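Local coordinates for rhamnosidase B (Bacillus sp., PDB 2OKX), which hydrolyses alpha-L-rhamnosides, removing terminal rhamnose as a glycoside hydrolase of family 78, at residues Y104-G109 and S233-N238; T342-E347 and R355-D360; H361-A366 and A381-P386. One frame throughout, in Å; residues are numbered along the deposited sequence. Where two conformers were deposited one is given.

All three contacts lie at the surface, and their chemistry changes with the elements they join. Interaction 1 brings together loops assigned to the N-terminal domain and domain D2 of the family, with one arginine–asparagine bond and a water. Interactions 2 and 3 fall within D2: the first lays 355-360 along the short strand 345-347 with a salt bridge and several bonds to backbone atoms, whereas the second joins the start of helix 362-370 to the turn before strand 384-386 through aromatic rings and one indole bond. Phe343 of interaction 2 packs against both His361 and Trp383 of interaction 3, and Glu347 reaches Asn238 of interaction 1.

Interaction 1: residues Y104-G109 and S233-N238; sequences YLRGRG and SVNHAN
Arg106 reaches across to Asn235 with its NH1, which donates to the side-chain oxygen OD1 at 2.8 Å. The N-H points somewhat off line, at 148°, and the donor sits tilted from the amide's carbonyl plane, although OD1 itself lies close to the plane of the guanidinium. The two flat groups are close to parallel, 18° apart. On the same nitrogen, CG2 of Val234 packs 3.5 Å from NH1, so the arginine tip meets a methyl as well as an amide. A water joins the same two polar side chains: it accepts from Asn235 ND2 at 3.1 Å and, weakly, from Arg106 NH1.

The arginine is stretched out to make this reach, with CG anti to the backbone N (chi1 -166°) and the chain extended as far as NE. The contact thus ties the loop between strands 87-96 and 110-117, in the sequence region of the N-terminal domain, to the end of the 3-10 turn that follows helix 225-229, in that of domain D2, consistent with a loop-to-loop contact between domains.

Further out, Ser18 OG bonds to Arg106 NE, a second hold on the guanidinium, and Ser100 OG holds its backbone N. Val234 is bound to Ser100 through the backbone. One residue along, Gly107 N donates to Tyr104 OH at 3.1 Å, and that hydroxyl also bonds to Asp47.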
loop_
_atom_site.group_PDB
_atom_site.type_symbol
_atom_site.label_atom_id
_atom_site.label_comp_id
_atom_site.label_asym_id
_atom_site.label_seq_id
_atom_site.Cartn_x
_atom_site.Cartn_y
_atom_site.Cartn_z
ATOM N N TYR A 104 -9.644 -0.975 -6.067
ATOM C CA TYR A 104 -10.434 -0.772 -7.271
ATOM C C TYR A 104 -11.203 -2.038 -7.627
ATOM O O TYR A 104 -10.639 -3.130 -7.642
ATOM C CB TYR A 104 -9.522 -0.381 -8.443
ATOM C CG TYR A 104 -10.210 -0.452 -9.793
ATOM C CD1 TYR A 104 -10.046 -1.562 -10.624
ATOM C CD2 TYR A 104 -11.063 0.567 -10.214
ATOM C CE1 TYR A 104 -10.725 -1.660 -11.847
ATOM C CE2 TYR A 104 -11.746 0.483 -11.431
ATOM C CZ TYR A 104 -11.572 -0.633 -12.240
ATOM O OH TYR A 104 -12.253 -0.718 -13.432
ATOM N N LEU A 105 -12.497 -1.889 -7.894
ATOM C CA LEU A 105 -13.327 -3.027 -8.283
ATOM C C LEU A 105 -13.625 -2.869 -9.768
ATOM O O LEU A 105 -14.149 -1.839 -10.198
ATOM C CB LEU A 105 -14.627 -3.064 -7.472
ATOM C CG LEU A 105 -14.495 -3.518 -6.010
ATOM C CD1 LEU A 105 -13.869 -2.409 -5.164
ATOM C CD2 LEU A 105 -15.869 -3.871 -5.467
ATOM N N ARG A 106 -13.277 -3.885 -10.550
ATOM C CA ARG A 106 -13.480 -3.839 -11.992
ATOM C C ARG A 106 -14.868 -3.370 -12.413
ATOM O O ARG A 106 -15.887 -3.890 -11.951
ATOM C CB ARG A 106 -13.212 -5.208 -12.621
ATOM C CG ARG A 106 -13.074 -5.142 -14.136
ATOM C CD ARG A 106 -13.083 -6.505 -14.800
ATOM N NE ARG A 106 -12.805 -6.383 -16.229
ATOM C CZ ARG A 106 -12.796 -7.399 -17.086
ATOM N NH1 ARG A 106 -13.054 -8.630 -16.663
ATOM N NH2 ARG A 106 -12.512 -7.183 -18.364
ATOM N N GLY A 107 -14.888 -2.364 -13.281
ATOM C CA GLY A 107 -16.128 -1.834 -13.812
ATOM C C GLY A 107 -15.959 -1.893 -15.319
ATOM O O GLY A 107 -16.016 -2.965 -15.917
ATOM N N ARG A 108 -15.723 -0.742 -15.934
ATOM C CA ARG A 108 -15.508 -0.668 -17.371
ATOM C C ARG A 108 -14.849 0.673 -17.665
ATOM O O ARG A 108 -15.018 1.628 -16.906
ATOM C CB ARG A 108 -16.835 -0.795 -18.132
ATOM C CG ARG A 108 -17.845 0.302 -17.851
ATOM C CD ARG A 108 -19.138 0.089 -18.642
ATOM N NE ARG A 108 -18.919 0.112 -20.088
ATOM C CZ ARG A 108 -19.879 -0.060 -20.997
ATOM N NH1 ARG A 108 -19.587 -0.024 -22.288
ATOM N NH2 ARG A 108 -21.131 -0.273 -20.614
ATOM N N GLY A 109 -14.083 0.733 -18.751
ATOM C CA GLY A 109 -13.418 1.971 -19.109
ATOM C C GLY A 109 -14.420 3.098 -19.239
ATOM O O GLY A 109 -15.502 2.908 -19.790
ATOM N N SER A 233 -10.299 -14.918 -12.723
ATOM C CA SER A 233 -9.719 -14.234 -11.565
ATOM C C SER A 233 -9.534 -12.733 -11.776
ATOM O O SER A 233 -9.258 -12.004 -10.826
ATOM C CB SER A 233 -8.376 -14.868 -11.187
ATOM O OG SER A 233 -7.395 -14.630 -12.177
ATOM N N VAL A 234 -9.691 -12.268 -13.015
ATOM C CA VAL A 234 -9.554 -10.841 -13.318
ATOM C C VAL A 234 -10.687 -10.035 -12.686
ATOM O O VAL A 234 -10.567 -8.823 -12.480
ATOM C CB VAL A 234 -9.587 -10.571 -14.844
ATOM C CG1 VAL A 234 -8.414 -11.256 -15.529
ATOM C CG2 VAL A 234 -10.921 -11.049 -15.428
ATOM N N ASN A 235 -11.788 -10.709 -12.370
ATOM C CA ASN A 235 -12.947 -10.037 -11.797
ATOM C C ASN A 235 -12.960 -9.867 -10.281
ATOM O O ASN A 235 -13.895 -9.287 -9.732
ATOM C CB ASN A 235 -14.220 -10.750 -12.255
ATOM C CG ASN A 235 -14.373 -10.736 -13.762
ATOM O OD1 ASN A 235 -14.389 -9.673 -14.384
ATOM N ND2 ASN A 235 -14.476 -11.916 -14.359
ATOM N N HIS A 236 -11.935 -10.367 -9.600
ATOM C CA HIS A 236 -11.871 -10.220 -8.148
ATOM C C HIS A 236 -10.419 -10.192 -7.697
ATOM O O HIS A 236 -9.515 -10.424 -8.494
ATOM C CB HIS A 236 -12.601 -11.370 -7.446
ATOM C CG HIS A 236 -11.931 -12.696 -7.615
ATOM N ND1 HIS A 236 -12.321 -13.613 -8.568
ATOM C CD2 HIS A 236 -10.873 -13.245 -6.974
ATOM C CE1 HIS A 236 -11.530 -14.669 -8.507
ATOM N NE2 HIS A 236 -10.642 -14.471 -7.549
ATOM N N ALA A 237 -10.199 -9.913 -6.415
ATOM C CA ALA A 237 -8.847 -9.853 -5.880
ATOM C C ALA A 237 -8.647 -10.845 -4.746
ATOM O O ALA A 237 -7.853 -10.606 -3.836
ATOM C CB ALA A 237 -8.534 -8.437 -5.401
ATOM N N ASN A 238 -9.387 -11.949 -4.787
ATOM C CA ASN A 238 -9.246 -12.984 -3.775
ATOM C C ASN A 238 -8.141 -13.914 -4.238
ATOM O O ASN A 238 -7.870 -14.022 -5.433
ATOM C CB ASN A 238 -10.532 -13.803 -3.629
ATOM C CG ASN A 238 -11.699 -12.980 -3.146
ATOM O OD1 ASN A 238 -11.598 -12.259 -2.151
ATOM N ND2 ASN A 238 -12.827 -13.093 -3.839
HETATM O O HOH W 1 -13.845 -11.895 -17.431
#

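Interaction 2: residues T342-E347 and R355-D360; sequences TFDQSE and RRMQTD
Asp344 and Arg355 approach from opposite directions and form a salt bridge, OD1 to NH2 at 2.5 Å, with carboxylate and guanidinium planes turned 67° apart. OD1 lies near the guanidinium plane, at its edge, and also takes Gln345 N, at 2.8 Å, from above the carboxylate plane. The same NH2 donates to Gln345 O at 2.6 Å, arriving in the carbonyl plane, while NH1 adds a weak bond to that oxygen. The arginine bends at chi3 (139°), which brings its tip to Asp344 OD1 and Gln345 O.

The other carboxylate oxygen, OD2, is also engaged. Gln358 N donates to Asp344 OD2 at 2.7 Å, almost straight at 175°, from the anti side and out of the carboxylate plane. Three bonded partners therefore fix the rotation of the carboxylate, and its nearness to the guanidinium probably favours the ionised form.

Between these polar ends the packing is close. Ser346 OG lies 3.4 Å from Met357 CB, and the thioether of Met357 turns away, with SD 3.7 Å from Asp344 O. The methionine goes on to meet Ser241 and Thr306 of the neighbouring strands.

Towards Glu347 the contact slackens: two waters lie between its carbonyl and that of Arg355, one of them 2.8 Å from Arg355 O, the other held only weakly by Glu347 O. Arg355 and Arg356 are exposed at this end, and Gln358 at the other.

Strand 345-347 pairs antiparallel with 240-252, and 355-360 runs back beside it in roughly the reverse direction as an irregular segment. The chain reversal is closed largely by side-chain-to-backbone bonds at the edge of a D2 beta-sheet.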
loop_
_atom_site.group_PDB
_atom_site.type_symbol
_atom_site.label_atom_id
_atom_site.label_comp_id
_atom_site.label_asym_id
_atom_site.label_seq_id
_atom_site.Cartn_x
_atom_site.Cartn_y
_atom_site.Cartn_z
ATOM N N THR A 342 -5.540 -26.088 -16.779
ATOM C CA THR A 342 -5.364 -26.071 -15.332
ATOM C C THR A 342 -5.988 -27.340 -14.747
ATOM O O THR A 342 -7.205 -27.500 -14.774
ATOM C CB THR A 342 -6.056 -24.829 -14.745
ATOM O OG1 THR A 342 -5.619 -23.668 -15.465
ATOM C CG2 THR A 342 -5.726 -24.670 -13.269
ATOM N N PHE A 343 -5.154 -28.229 -14.216
ATOM C CA PHE A 343 -5.630 -29.494 -13.668
ATOM C C PHE A 343 -6.669 -29.347 -12.566
ATOM O O PHE A 343 -7.610 -30.133 -12.490
ATOM C CB PHE A 343 -4.449 -30.337 -13.180
ATOM C CG PHE A 343 -3.453 -30.658 -14.263
ATOM C CD1 PHE A 343 -2.288 -29.906 -14.406
ATOM C CD2 PHE A 343 -3.701 -31.685 -15.169
ATOM C CE1 PHE A 343 -1.385 -30.173 -15.436
ATOM C CE2 PHE A 343 -2.807 -31.961 -16.203
ATOM C CZ PHE A 343 -1.646 -31.203 -16.337
ATOM N N ASP A 344 -6.497 -28.344 -11.714
ATOM C CA ASP A 344 -7.439 -28.082 -10.635
ATOM C C ASP A 344 -7.194 -26.655 -10.155
ATOM O O ASP A 344 -6.120 -26.097 -10.375
ATOM C CB ASP A 344 -7.245 -29.081 -9.488
ATOM C CG ASP A 344 -8.394 -29.056 -8.495
ATOM O OD1 ASP A 344 -9.440 -28.456 -8.816
ATOM O OD2 ASP A 344 -8.260 -29.642 -7.401
ATOM N N GLN A 345 -8.192 -26.063 -9.512
ATOM C CA GLN A 345 -8.069 -24.694 -9.030
ATOM C C GLN A 345 -9.052 -24.421 -7.909
ATOM O O GLN A 345 -9.867 -25.273 -7.558
ATOM C CB GLN A 345 -8.343 -23.721 -10.172
ATOM C CG GLN A 345 -9.645 -24.023 -10.890
ATOM C CD GLN A 345 -9.952 -23.040 -11.990
ATOM O OE1 GLN A 345 -10.481 -21.959 -11.743
ATOM N NE2 GLN A 345 -9.612 -23.406 -13.218
ATOM N N SER A 346 -8.974 -23.218 -7.352
ATOM C CA SER A 346 -9.871 -22.824 -6.281
ATOM C C SER A 346 -9.690 -21.349 -5.950
ATOM O O SER A 346 -8.656 -20.755 -6.258
ATOM C CB SER A 346 -9.626 -23.677 -5.032
ATOM O OG SER A 346 -8.319 -23.494 -4.523
ATOM N N GLU A 347 -10.718 -20.768 -5.343
ATOM C CA GLU A 347 -10.704 -19.369 -4.940
ATOM C C GLU A 347 -10.865 -19.368 -3.432
ATOM O O GLU A 347 -11.745 -20.044 -2.899
ATOM C CB GLU A 347 -11.861 -18.614 -5.594
ATOM C CG GLU A 347 -12.028 -17.186 -5.099
ATOM C CD GLU A 347 -13.152 -16.459 -5.808
ATOM O OE1 GLU A 347 -13.961 -17.138 -6.471
ATOM O OE2 GLU A 347 -13.235 -15.214 -5.695
ATOM N N ARG A 355 -14.294 -25.174 -1.260
ATOM C CA ARG A 355 -13.523 -26.289 -1.777
ATOM C C ARG A 355 -12.091 -25.832 -2.044
ATOM O O ARG A 355 -11.872 -24.761 -2.610
ATOM C CB ARG A 355 -14.162 -26.791 -3.069
ATOM C CG ARG A 355 -13.335 -27.797 -3.828
ATOM C CD ARG A 355 -14.001 -28.138 -5.144
ATOM N NE ARG A 355 -13.019 -28.240 -6.214
ATOM C CZ ARG A 355 -12.326 -27.209 -6.690
ATOM N NH1 ARG A 355 -12.508 -25.992 -6.193
ATOM N NH2 ARG A 355 -11.443 -27.396 -7.658
ATOM N N ARG A 356 -11.125 -26.645 -1.633
ATOM C CA ARG A 356 -9.719 -26.319 -1.836
ATOM C C ARG A 356 -9.132 -27.165 -2.963
ATOM O O ARG A 356 -9.508 -28.323 -3.152
ATOM C CB ARG A 356 -8.921 -26.558 -0.549
ATOM C CG ARG A 356 -9.516 -25.904 0.690
ATOM C CD ARG A 356 -9.711 -24.404 0.504
ATOM N NE ARG A 356 -10.525 -23.818 1.568
ATOM C CZ ARG A 356 -10.181 -23.797 2.853
ATOM N NH1 ARG A 356 -9.030 -24.328 3.246
ATOM N NH2 ARG A 356 -10.992 -23.246 3.746
ATOM N N MET A 357 -8.211 -26.568 -3.709
ATOM C CA MET A 357 -7.550 -27.245 -4.815
ATOM C C MET A 357 -6.763 -28.457 -4.322
ATOM O O MET A 357 -6.166 -28.423 -3.246
ATOM C CB MET A 357 -6.586 -26.276 -5.509
ATOM C CG MET A 357 -5.662 -26.927 -6.523
ATOM S SD MET A 357 -4.378 -25.790 -7.095
ATOM C CE MET A 357 -3.150 -26.033 -5.831
ATOM N N GLN A 358 -6.776 -29.528 -5.105
ATOM C CA GLN A 358 -6.020 -30.725 -4.762
ATOM C C GLN A 358 -4.937 -30.896 -5.823
ATOM O O GLN A 358 -5.085 -30.422 -6.947
ATOM C CB GLN A 358 -6.937 -31.953 -4.698
ATOM C CG GLN A 358 -7.583 -32.138 -3.325
ATOM C CD GLN A 358 -8.422 -33.401 -3.211
ATOM O OE1 GLN A 358 -8.659 -33.900 -2.109
ATOM N NE2 GLN A 358 -8.887 -33.916 -4.346
ATOM N N THR A 359 -3.844 -31.556 -5.466
ATOM C CA THR A 359 -2.743 -31.735 -6.402
ATOM C C THR A 359 -2.466 -33.197 -6.733
ATOM O O THR A 359 -1.309 -33.605 -6.834
ATOM C CB THR A 359 -1.457 -31.106 -5.842
ATOM O OG1 THR A 359 -1.059 -31.807 -4.657
ATOM C CG2 THR A 359 -1.692 -29.640 -5.493
ATOM N N ASP A 360 -3.523 -33.979 -6.920
ATOM C CA ASP A 360 -3.360 -35.395 -7.227
ATOM C C ASP A 360 -3.809 -35.802 -8.626
ATOM O O ASP A 360 -3.833 -36.991 -8.942
ATOM C CB ASP A 360 -4.105 -36.243 -6.193
ATOM C CG ASP A 360 -5.589 -35.933 -6.141
ATOM O OD1 ASP A 360 -6.319 -36.650 -5.423
ATOM O OD2 ASP A 360 -6.029 -34.977 -6.813
HETATM O O HOH W 2 -10.997 -22.284 -1.526
HETATM O O HOH W 3 -13.449 -22.991 -3.707
#

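Interaction 3: residues H361-A366 and A381-P386; sequences HPDYRA and ASWVKP
Trp383 presents the edge of its indole to the face of His361 in an offset edge-to-face pair, the planes at 84° and the centroid of the His361 ring 5.0 Å from that of the six-membered ring of Trp383. The touching atoms are Trp383 CZ2 and His361 NE2, 3.4 Å apart, with Trp383 CH2 a little farther from the same nitrogen.

On the pyrrole side of the indole, Trp383 NE1 donates to Asp363 OD2 at 3.1 Å. The bond is bent, 145°, and both groups are met off their planes: the carboxylate oxygen is approached from above, and OD2 lies somewhat out of the indole plane. The two side chains cross at about a right angle. The indole therefore has a ring contact on its benzene part and a hydrogen bond on its nitrogen, which together restrict its rotation.

Torsions set up all three partners. Trp383 has its CG anti to the carbonyl carbon, beside the backbone N, which carries the indole across to the helix. His361 has CG anti to the backbone N (chi1 -168°), which folds the imidazole back over the first turn, where ND1 accepts from Asp363 N at 3.1 Å. His361 sits at the N-cap position of helix 362-370 and this is its capping bond, with the amide close to the ring plane; since ND1 accepts, it carries no proton. Asp363, like the tryptophan, has CG opposite its carbonyl carbon, turning the carboxylate out towards Trp383.

Phe343 of the 342-347 segment lies against both His361 and Trp383 and extends the aromatic cluster. Helix 362-370 is joined in this way to the turn leading into strand 384-386, which pairs antiparallel with strand 338-340, while on the helix Tyr364 meets Tyr245 of strand 240-252.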
loop_
_atom_site.group_PDB
_atom_site.type_symbol
_atom_site.label_atom_id
_atom_site.label_comp_id
_atom_site.label_asym_id
_atom_site.label_seq_id
_atom_site.Cartn_x
_atom_site.Cartn_y
_atom_site.Cartn_z
ATOM N N HIS A 361 -4.162 -34.838 -9.469
ATOM C CA HIS A 361 -4.602 -35.175 -10.819
ATOM C C HIS A 361 -3.563 -36.083 -11.477
ATOM O O HIS A 361 -2.382 -35.745 -11.545
ATOM C CB HIS A 361 -4.806 -33.911 -11.649
ATOM C CG HIS A 361 -5.516 -34.156 -12.943
ATOM N ND1 HIS A 361 -4.946 -34.858 -13.982
ATOM C CD2 HIS A 361 -6.760 -33.818 -13.354
ATOM C CE1 HIS A 361 -5.808 -34.940 -14.979
ATOM N NE2 HIS A 361 -6.916 -34.317 -14.625
ATOM N N PRO A 362 -3.996 -37.254 -11.976
ATOM C CA PRO A 362 -3.114 -38.232 -12.627
ATOM C C PRO A 362 -2.169 -37.700 -13.705
ATOM O O PRO A 362 -1.002 -38.094 -13.760
ATOM C CB PRO A 362 -4.092 -39.279 -13.163
ATOM C CG PRO A 362 -5.350 -38.490 -13.391
ATOM C CD PRO A 362 -5.410 -37.635 -12.151
ATOM N N ASP A 363 -2.660 -36.816 -14.563
ATOM C CA ASP A 363 -1.808 -36.277 -15.611
ATOM C C ASP A 363 -0.770 -35.324 -15.031
ATOM O O ASP A 363 0.380 -35.305 -15.466
ATOM C CB ASP A 363 -2.653 -35.584 -16.679
ATOM C CG ASP A 363 -3.526 -36.561 -17.445
ATOM O OD1 ASP A 363 -3.029 -37.658 -17.774
ATOM O OD2 ASP A 363 -4.698 -36.237 -17.725
ATOM N N TYR A 364 -1.175 -34.541 -14.037
ATOM C CA TYR A 364 -0.253 -33.613 -13.401
ATOM C C TYR A 364 0.909 -34.378 -12.774
ATOM O O TYR A 364 2.061 -33.966 -12.882
ATOM C CB TYR A 364 -0.980 -32.796 -12.326
ATOM C CG TYR A 364 -0.052 -32.087 -11.360
ATOM C CD1 TYR A 364 0.043 -32.496 -10.027
ATOM C CD2 TYR A 364 0.743 -31.020 -11.779
ATOM C CE1 TYR A 364 0.907 -31.859 -9.135
ATOM C CE2 TYR A 364 1.611 -30.377 -10.897
ATOM C CZ TYR A 364 1.688 -30.801 -9.579
ATOM O OH TYR A 364 2.545 -30.166 -8.708
ATOM N N ARG A 365 0.601 -35.506 -12.140
ATOM C CA ARG A 365 1.617 -36.323 -11.477
ATOM C C ARG A 365 2.546 -37.101 -12.404
ATOM O O ARG A 365 3.717 -37.307 -12.088
ATOM C CB ARG A 365 0.946 -37.304 -10.512
ATOM C CG ARG A 365 0.301 -36.651 -9.302
ATOM C CD ARG A 365 1.344 -36.024 -8.393
ATOM N NE ARG A 365 0.733 -35.391 -7.226
ATOM C CZ ARG A 365 1.417 -34.834 -6.231
ATOM N NH1 ARG A 365 2.743 -34.831 -6.256
ATOM N NH2 ARG A 365 0.775 -34.285 -5.208
ATOM N N ALA A 366 2.029 -37.540 -13.544
ATOM C CA ALA A 366 2.834 -38.316 -14.483
ATOM C C ALA A 366 3.574 -37.459 -15.501
ATOM O O ALA A 366 4.728 -37.729 -15.830
ATOM C CB ALA A 366 1.944 -39.319 -15.212
ATOM N N ALA A 381 -1.570 -33.109 -25.133
ATOM C CA ALA A 381 -1.978 -31.966 -25.946
ATOM C C ALA A 381 -3.210 -31.213 -25.445
ATOM O O ALA A 381 -3.267 -29.986 -25.534
ATOM C CB ALA A 381 -2.200 -32.421 -27.389
ATOM N N SER A 382 -4.191 -31.943 -24.924
ATOM C CA SER A 382 -5.416 -31.327 -24.425
ATOM C C SER A 382 -5.160 -30.356 -23.271
ATOM O O SER A 382 -5.964 -29.459 -23.020
ATOM C CB SER A 382 -6.399 -32.408 -23.972
ATOM O OG SER A 382 -5.820 -33.239 -22.979
ATOM N N TRP A 383 -4.042 -30.537 -22.575
ATOM C CA TRP A 383 -3.701 -29.671 -21.449
ATOM C C TRP A 383 -2.755 -28.524 -21.819
ATOM O O TRP A 383 -2.629 -27.558 -21.068
ATOM C CB TRP A 383 -3.068 -30.490 -20.323
ATOM C CG TRP A 383 -3.995 -31.470 -19.666
ATOM C CD1 TRP A 383 -3.970 -32.830 -19.787
ATOM C CD2 TRP A 383 -5.064 -31.167 -18.761
ATOM N NE1 TRP A 383 -4.954 -33.393 -19.010
ATOM C CE2 TRP A 383 -5.642 -32.395 -18.370
ATOM C CE3 TRP A 383 -5.591 -29.975 -18.241
ATOM C CZ2 TRP A 383 -6.721 -32.468 -17.481
ATOM C CZ3 TRP A 383 -6.666 -30.047 -17.358
ATOM C CH2 TRP A 383 -7.218 -31.286 -16.987
ATOM N N VAL A 384 -2.094 -28.634 -22.968
ATOM C CA VAL A 384 -1.152 -27.609 -23.418
ATOM C C VAL A 384 -1.883 -26.426 -24.046
ATOM O O VAL A 384 -2.502 -26.558 -25.103
ATOM C CB VAL A 384 -0.163 -28.199 -24.437
ATOM C CG1 VAL A 384 0.961 -27.208 -24.717
ATOM C CG2 VAL A 384 0.396 -29.506 -23.906
ATOM N N LYS A 385 -1.798 -25.267 -23.394
ATOM C CA LYS A 385 -2.477 -24.062 -23.867
ATOM C C LYS A 385 -1.516 -22.920 -24.203
ATOM O O LYS A 385 -0.440 -22.804 -23.618
ATOM C CB LYS A 385 -3.444 -23.556 -22.795
ATOM C CG LYS A 385 -4.184 -24.635 -22.016
ATOM C CD LYS A 385 -5.330 -25.234 -22.805
ATOM C CE LYS A 385 -6.139 -26.178 -21.926
ATOM N NZ LYS A 385 -6.645 -25.476 -20.707
ATOM N N PRO A 386 -1.899 -22.057 -25.154
ATOM C CA PRO A 386 -1.022 -20.939 -25.503
ATOM C C PRO A 386 -1.105 -19.902 -24.383
ATOM O O PRO A 386 -2.089 -19.865 -23.642
ATOM C CB PRO A 386 -1.618 -20.432 -26.811
ATOM C CG PRO A 386 -3.076 -20.685 -26.617
ATOM C CD PRO A 386 -3.094 -22.076 -26.016
#